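Local coordinates for protein rubber oxygenase (Streptomyces sp., PDB 5O1L) that cleaves the double bonds of poly(cis-1,4-isoprene) in rubber by adding dioxygen, using one non-covalently bound b-type heme per subunit, at residues D60-L63 / A64-D68; P345-E348 / R349-A352; W376-E379 / E380-K384. All blocks are in the same frame, centred on the assembly; numbering follows the deposited sequence.

Interaction 1 (D60-L63 / A64-D68); sequences DPVL and AAVID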
loop_
_atom_site.group_PDB
_atom_site.type_symbol
_atom_site.label_atom_id
_atom_site.label_comp_id
_atom_site.label_asym_id
_atom_site.label_seq_id
_atom_site.Cartn_x
_atom_site.Cartn_y
_atom_site.Cartn_z
ATOM N N ASP A 60 -17.340 -10.054 -4.545
ATOM C CA ASP A 60 -17.833 -9.345 -5.700
ATOM C C ASP A 60 -19.378 -9.435 -5.849
ATOM O O ASP A 60 -20.007 -8.394 -6.004
ATOM C CB ASP A 60 -17.075 -9.752 -6.970
ATOM C CG ASP A 60 -15.616 -9.240 -7.005
ATOM O OD1 ASP A 60 -15.285 -8.302 -6.277
ATOM O OD2 ASP A 60 -14.841 -9.803 -7.818
ATOM N N PRO A 61 -19.924 -10.641 -5.791
ATOM C CA PRO A 61 -21.399 -10.731 -5.957
ATOM C C PRO A 61 -22.161 -10.104 -4.798
ATOM O O PRO A 61 -23.261 -9.564 -5.022
ATOM C CB PRO A 61 -21.655 -12.231 -6.033
ATOM C CG PRO A 61 -20.393 -12.911 -5.596
ATOM C CD PRO A 61 -19.266 -11.974 -5.778
ATOM N N VAL A 62 -21.604 -10.163 -3.600
ATOM C CA VAL A 62 -22.241 -9.554 -2.437
ATOM C C VAL A 62 -22.329 -8.060 -2.588
ATOM O O VAL A 62 -23.410 -7.423 -2.375
ATOM C CB VAL A 62 -21.588 -9.985 -1.123
ATOM C CG1 VAL A 62 -22.212 -9.203 0.036
ATOM C CG2 VAL A 62 -21.745 -11.521 -0.949
ATOM N N LEU A 63 -21.224 -7.407 -2.915
ATOM C CA LEU A 63 -21.226 -5.981 -3.076
ATOM C C LEU A 63 -22.056 -5.489 -4.238
ATOM O O LEU A 63 -22.690 -4.439 -4.142
ATOM C CB LEU A 63 -19.800 -5.403 -3.092
ATOM C CG LEU A 63 -19.272 -5.018 -1.710
ATOM C CD1 LEU A 63 -20.043 -3.888 -1.032
ATOM C CD2 LEU A 63 -19.184 -6.217 -0.814
ATOM N N ALA A 64 -22.104 -6.278 -5.317
ATOM C CA ALA A 64 -22.909 -5.932 -6.460
ATOM C C ALA A 64 -24.377 -5.919 -5.991
ATOM O O ALA A 64 -25.086 -4.971 -6.342
ATOM C CB ALA A 64 -22.708 -6.949 -7.570
ATOM N N ALA A 65 -24.782 -6.893 -5.199
ATOM C CA ALA A 65 -26.186 -6.999 -4.706
ATOM C C ALA A 65 -26.510 -5.872 -3.752
ATOM O O ALA A 65 -27.558 -5.201 -3.901
ATOM C CB ALA A 65 -26.440 -8.319 -4.063
ATOM N N VAL A 66 -25.597 -5.563 -2.829
ATOM C CA VAL A 66 -25.770 -4.451 -1.914
ATOM C C VAL A 66 -25.954 -3.125 -2.658
ATOM O O VAL A 66 -26.900 -2.358 -2.370
ATOM C CB VAL A 66 -24.619 -4.407 -0.882
ATOM C CG1 VAL A 66 -24.646 -3.121 -0.066
ATOM C CG2 VAL A 66 -24.693 -5.667 -0.004
ATOM N N ILE A 67 -25.159 -2.859 -3.667
ATOM C CA ILE A 67 -25.247 -1.649 -4.412
ATOM C C ILE A 67 -26.608 -1.610 -5.198
ATOM O O ILE A 67 -27.337 -0.634 -5.104
ATOM C CB ILE A 67 -24.072 -1.484 -5.370
ATOM C CG1 ILE A 67 -22.813 -1.194 -4.542
ATOM C CG2 ILE A 67 -24.303 -0.350 -6.326
ATOM C CD1 ILE A 67 -21.507 -1.448 -5.299
ATOM N N ASP A 68 -26.886 -2.696 -5.897
ATOM C CA ASP A 68 -28.106 -2.786 -6.735
ATOM C C ASP A 68 -29.397 -2.737 -5.902
ATOM O O ASP A 68 -30.426 -2.348 -6.431
ATOM C CB ASP A 68 -28.049 -4.048 -7.610
ATOM C CG ASP A 68 -27.007 -3.941 -8.725
ATOM O OD1 ASP A 68 -26.529 -2.817 -9.005
ATOM O OD2 ASP A 68 -26.639 -4.980 -9.328
#
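Ala64 starts the second turn of helix 59-68 by giving its N-H to Asp60 O, 3.1 Å from Ala64 N. Its methyl packs beside the same acceptor, with Ala64 CB 3.4 Å from Asp60 O. The carboxylate of Asp60 turns to other partners: OD1 forms a salt bridge with Arg202, and OD2 takes the backbone N-H of Asp56. Ala65 follows the same pattern one residue on. Its N-H goes to Pro61 O, and Ala65 CB sits 3.5 Å from that oxygen.

Each bond joins residue i+4 to residue i, the signature of an alpha-helix. Pro61 has no N-H to give, but in the first turn of a helix no i-4 carbonyl is waiting for one, so nothing is lost; its own carbonyl serves Ala65. Asp60 and Leu63 pack on Ala199 of helix 187-204, which carries His198, the inferred axial ligand of the heme iron.

Val66 makes the straightest of the four bonds, with 167° at the hydrogen and 2.9 Å from Val66 N to Val62 O. Val66 CG2 lies beside its own backbone N and 3.2 Å from Val62 O. The two valines also touch through methyls, Val62 CG1 being 4.3 Å from Val66 CG2. Val66 reaches on to Val75 of helix 72-79, while Val62 packs on Leu97. Ile67 gives its N-H to Leu63 O. Its CG1 stands anti to the carbonyl carbon (chi1 -71°), which folds the longer branch back along the helix. Ile67 CG1 thus lies 3.3 Å from Leu63 O, and CD1 packs against the same oxygen.

Interaction 2 (P345-E348 / R349-A352); sequences PVLE and RLIA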
loop_
_atom_site.group_PDB
_atom_site.type_symbol
_atom_site.label_atom_id
_atom_site.label_comp_id
_atom_site.label_asym_id
_atom_site.label_seq_id
_atom_site.Cartn_x
_atom_site.Cartn_y
_atom_site.Cartn_z
ATOM N N PRO A 345 20.157 18.145 -8.820
ATOM C CA PRO A 345 21.453 17.465 -8.712
ATOM C C PRO A 345 22.277 17.831 -7.524
ATOM O O PRO A 345 22.862 16.894 -6.921
ATOM C CB PRO A 345 22.202 17.808 -9.995
ATOM C CG PRO A 345 21.448 18.894 -10.626
ATOM C CD PRO A 345 20.008 18.831 -10.120
ATOM N N VAL A 346 22.281 19.040 -7.077
ATOM C CA VAL A 346 23.055 19.387 -5.869
ATOM C C VAL A 346 22.474 18.697 -4.634
ATOM O O VAL A 346 23.214 17.964 -3.945
ATOM C CB VAL A 346 23.131 20.884 -5.641
ATOM C CG1 VAL A 346 23.586 21.279 -4.202
ATOM C CG2 VAL A 346 24.054 21.494 -6.687
ATOM N N LEU A 347 21.159 18.815 -4.380
ATOM C CA LEU A 347 20.607 18.171 -3.244
ATOM C C LEU A 347 20.641 16.678 -3.389
ATOM O O LEU A 347 20.892 16.004 -2.400
ATOM C CB LEU A 347 19.149 18.587 -3.060
ATOM C CG LEU A 347 18.923 19.981 -2.454
ATOM C CD1 LEU A 347 17.453 20.398 -2.669
ATOM C CD2 LEU A 347 19.238 19.990 -0.940
ATOM N N GLU A 348 20.439 16.139 -4.559
ATOM C CA GLU A 348 20.509 14.672 -4.701
ATOM C C GLU A 348 21.901 14.115 -4.389
ATOM O O GLU A 348 22.031 13.052 -3.771
ATOM C CB GLU A 348 20.116 14.264 -6.090
ATOM C CG GLU A 348 18.622 14.374 -6.423
ATOM C CD GLU A 348 18.312 14.154 -7.927
ATOM O OE1 GLU A 348 17.938 15.088 -8.716
ATOM O OE2 GLU A 348 18.374 12.964 -8.404
ATOM N N ARG A 349 22.945 14.824 -4.749
ATOM C CA ARG A 349 24.302 14.386 -4.437
ATOM C C ARG A 349 24.595 14.568 -2.934
ATOM O O ARG A 349 25.237 13.672 -2.363
ATOM C CB ARG A 349 25.308 15.197 -5.259
ATOM C CG ARG A 349 26.739 14.726 -5.016
ATOM C CD ARG A 349 27.672 15.349 -6.066
ATOM N NE ARG A 349 27.354 14.813 -7.401
ATOM C CZ ARG A 349 28.118 14.940 -8.502
ATOM N NH1 ARG A 349 27.731 14.391 -9.650
ATOM N NH2 ARG A 349 29.263 15.602 -8.470
ATOM N N LEU A 350 24.137 15.617 -2.290
ATOM C CA LEU A 350 24.290 15.792 -0.875
ATOM C C LEU A 350 23.597 14.609 -0.157
ATOM O O LEU A 350 24.132 14.066 0.821
ATOM C CB LEU A 350 23.696 17.112 -0.347
ATOM C CG LEU A 350 24.391 18.414 -0.789
ATOM C CD1 LEU A 350 23.571 19.553 -0.243
ATOM C CD2 LEU A 350 25.839 18.462 -0.288
ATOM N N ILE A 351 22.389 14.304 -0.578
ATOM C CA ILE A 351 21.611 13.218 0.045
ATOM C C ILE A 351 22.251 11.900 -0.178
ATOM O O ILE A 351 22.412 11.116 0.784
ATOM C CB ILE A 351 20.141 13.207 -0.453
ATOM C CG1 ILE A 351 19.431 14.447 -0.006
ATOM C CG2 ILE A 351 19.405 11.955 0.035
ATOM C CD1 ILE A 351 18.139 14.699 -0.676
ATOM N N ALA A 352 22.713 11.595 -1.395
ATOM C CA ALA A 352 23.331 10.299 -1.585
ATOM C C ALA A 352 24.595 10.122 -0.785
ATOM O O ALA A 352 24.908 8.970 -0.350
ATOM C CB ALA A 352 23.632 10.144 -3.094
#
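Val346 and Leu350 lie one turn apart and meet through their methyl groups, with Val346 CG1 4.3 Å from Leu350 CD1. They belong to the first turns of helix 345-362, a regular alpha-helix that opens with Pro345. Leu347, one residue on from Val346, brings its CD2 to the same methyl, 4.4 Å from Leu350 CD1. A single branch of Leu350 therefore meets side chains from two residues of the preceding turn. Leu350 CG is anti to the carbonyl carbon (chi1 -67°), which lays the side chain back toward that turn. The fork of Leu350 also rests near the backbone, with CG 3.4 Å from Val346 O. Leu347 and Leu350 both touch Val374 of helix 373-393.

Ile351 leans back in a similar way over the carbonyl of Leu347. It also packs on Ala325 and Tyr329 of helix 320-331, so this buried side chain faces the protein interior. Much of the rest of the contact is at the surface.

Glu348 and Arg349 are neighbours, but their side chains diverge. Glu348 CG sits beside its own backbone N, and the chain then runs out extended. Its OE1 accepts the backbone N-H of Gln344 and forms a salt bridge with Arg328 of helix 320-331. Arg349 has CG anti to the backbone N (chi1 -177°) and leads its guanidinium away from the preceding turn. Only its near end packs closely there, with Arg349 CB 3.4 Å from Pro345 O.

Four successive i+4 to i backbone bonds hold the turns together. The last runs from Ala352 N to Glu348 O, 2.9 Å long, and the methyl of Ala352 lies beside that oxygen, Ala352 CB to Glu348 O 3.4 Å.

Interaction 3 (W376-E379 / E380-K384); sequences WTLE and EALRK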
loop_
_atom_site.group_PDB
_atom_site.type_symbol
_atom_site.label_atom_id
_atom_site.label_comp_id
_atom_site.label_asym_id
_atom_site.label_seq_id
_atom_site.Cartn_x
_atom_site.Cartn_y
_atom_site.Cartn_z
ATOM N N TRP A 376 20.008 17.578 8.096
ATOM C CA TRP A 376 19.250 17.530 9.357
ATOM C C TRP A 376 17.885 18.144 9.152
ATOM O O TRP A 376 16.887 17.649 9.721
ATOM C CB TRP A 376 20.032 18.197 10.476
ATOM C CG TRP A 376 21.341 17.555 10.734
ATOM C CD1 TRP A 376 22.546 18.132 10.492
ATOM C CD2 TRP A 376 21.612 16.282 11.269
ATOM N NE1 TRP A 376 23.554 17.292 10.837
ATOM C CE2 TRP A 376 23.034 16.144 11.334
ATOM C CE3 TRP A 376 20.810 15.213 11.716
ATOM C CZ2 TRP A 376 23.664 15.011 11.852
ATOM C CZ3 TRP A 376 21.445 14.072 12.198
ATOM C CH2 TRP A 376 22.854 13.994 12.292
ATOM N N THR A 377 17.784 19.211 8.356
ATOM C CA THR A 377 16.503 19.807 8.026
ATOM C C THR A 377 15.604 18.814 7.301
ATOM O O THR A 377 14.412 18.737 7.568
ATOM C CB THR A 377 16.767 21.064 7.125
ATOM O OG1 THR A 377 17.546 21.971 7.947
ATOM C CG2 THR A 377 15.505 21.692 6.625
ATOM N N LEU A 378 16.142 18.101 6.345
ATOM C CA LEU A 378 15.410 17.107 5.592
ATOM C C LEU A 378 14.924 16.004 6.524
ATOM O O LEU A 378 13.742 15.631 6.478
ATOM C CB LEU A 378 16.328 16.505 4.516
ATOM C CG LEU A 378 15.721 15.269 3.796
ATOM C CD1 LEU A 378 14.435 15.589 3.021
ATOM C CD2 LEU A 378 16.775 14.708 2.867
ATOM N N GLU A 379 15.819 15.475 7.366
ATOM C CA GLU A 379 15.422 14.447 8.292
ATOM C C GLU A 379 14.252 14.901 9.162
ATOM O O GLU A 379 13.284 14.138 9.382
ATOM C CB GLU A 379 16.614 13.987 9.142
ATOM C CG GLU A 379 16.248 12.892 10.106
ATOM C CD GLU A 379 17.306 12.619 11.138
ATOM O OE1 GLU A 379 17.765 13.558 11.829
ATOM O OE2 GLU A 379 17.692 11.439 11.318
ATOM N N GLU A 380 14.289 16.143 9.673
ATOM C CA GLU A 380 13.199 16.648 10.515
ATOM C C GLU A 380 11.961 16.804 9.744
ATOM O O GLU A 380 10.878 16.512 10.281
ATOM C CB GLU A 380 13.678 17.915 11.164
ATOM C CG GLU A 380 12.614 18.618 12.034
ATOM C CD GLU A 380 11.989 17.775 13.164
ATOM O OE1 GLU A 380 12.429 16.663 13.532
ATOM O OE2 GLU A 380 10.958 18.296 13.742
ATOM N N ALA A 381 12.039 17.295 8.509
ATOM C CA ALA A 381 10.843 17.444 7.649
ATOM C C ALA A 381 10.213 16.063 7.370
ATOM O O ALA A 381 8.957 15.945 7.420
ATOM C CB ALA A 381 11.203 18.152 6.401
ATOM N N LEU A 382 11.029 15.060 7.127
ATOM C CA LEU A 382 10.479 13.693 6.948
ATOM C C LEU A 382 9.819 13.232 8.240
ATOM O O LEU A 382 8.749 12.581 8.158
ATOM C CB LEU A 382 11.588 12.750 6.506
ATOM C CG LEU A 382 12.108 13.055 5.119
ATOM C CD1 LEU A 382 13.367 12.216 4.850
ATOM C CD2 LEU A 382 11.044 12.756 4.057
ATOM N N ARG A 383 10.407 13.465 9.372
ATOM C CA ARG A 383 9.813 13.017 10.638
ATOM C C ARG A 383 8.455 13.694 10.847
ATOM O O ARG A 383 7.485 13.014 11.186
ATOM C CB ARG A 383 10.740 13.371 11.785
ATOM C CG ARG A 383 10.313 12.778 13.105
ATOM C CD ARG A 383 11.048 13.327 14.288
ATOM N NE ARG A 383 10.665 14.694 14.505
ATOM C CZ ARG A 383 9.702 15.119 15.276
ATOM N NH1 ARG A 383 9.466 16.396 15.382
ATOM N NH2 ARG A 383 8.955 14.232 15.969
ATOM N N LYS A 384 8.367 15.000 10.570
ATOM C CA LYS A 384 7.092 15.694 10.761
ATOM C C LYS A 384 6.078 15.173 9.726
ATOM O O LYS A 384 4.861 15.019 10.071
ATOM C CB LYS A 384 7.259 17.206 10.584
ATOM C CG LYS A 384 7.991 17.870 11.731
ATOM C CD LYS A 384 7.758 19.351 11.640
ATOM C CE LYS A 384 8.336 20.104 12.841
ATOM N NZ LYS A 384 9.741 20.512 12.648
#
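Glu380 stands out by holding two basic side chains with one carboxylate, while its own N-H bonds to Trp376 O one turn back. Arg383 grips the carboxylate side-on. Arg383 NE meets Glu380 OE1 at 2.8 Å, and Arg383 NH1 meets Glu380 OE2 at 2.9 Å. The NH1 bond is almost straight (174°), lies in the guanidinium plane and uses the syn lone pair of OE2. Arg383 NE also comes from the syn side, that of OE1, but stands 28° out of the carboxylate plane. Lys384 adds a third bond from its NZ to the anti lone pair of Glu380 OE2, again 2.8 Å long. OE2 therefore accepts from two donors. The bend of Glu380 at chi2 (56°) helps to turn the carboxylate toward these partners. The paired bonds should limit its rotation, and the two positive groups would probably favour its charged form. With an alanine here, Arg383 and Lys384 would probably lose their shared acceptor and their ends would be freer to move.

These i to i+3 and i to i+4 pairs form a salt-bridge network along the outside of an alpha-helix. The buried side of the same turns is apolar. Leu378 and Leu382 cross obliquely, with CD1 of Leu378 4.0 Å from CD1 of Leu382. Leu382 N gives a short bond to Leu378 O, 2.8 Å, and Leu382 CG packs 3.3 Å from that oxygen.

Glu379 points its carboxylate elsewhere, to a salt bridge with Arg362. Its OE1 also lies at the edge of the Trp376 ring, in plane with it. Among the neighbours of helix 373-393, Leu378 and Leu382 both pack on Phe326 of helix 320-331, Leu382 also reaches Leu136 of helix 127-142, and Trp376 rests on Leu358 of helix 345-362.

How the interactions relate
Interactions 2 and 3 lie on successive helices, 345-362 and 373-393, with centres 15 Å apart. They touch directly: Ile351 CD1 packs 3.8 Å from Leu378 CD2. Helix 320-331 borders both, receiving Ile351 from interaction 2 and Leu378 from interaction 3. Interaction 1 is on the opposite side of the chain's centre. Its centre is 51 Å from that of interaction 2 and 45 Å from that of interaction 3. It is the one of the three close to the heme site. The side chain of Asp60 is about 7 Å from that of His198, the inferred axial ligand of the heme iron, and the side chain of Ile67 is about 11 Å from the heme. The other two interactions lie away from this site.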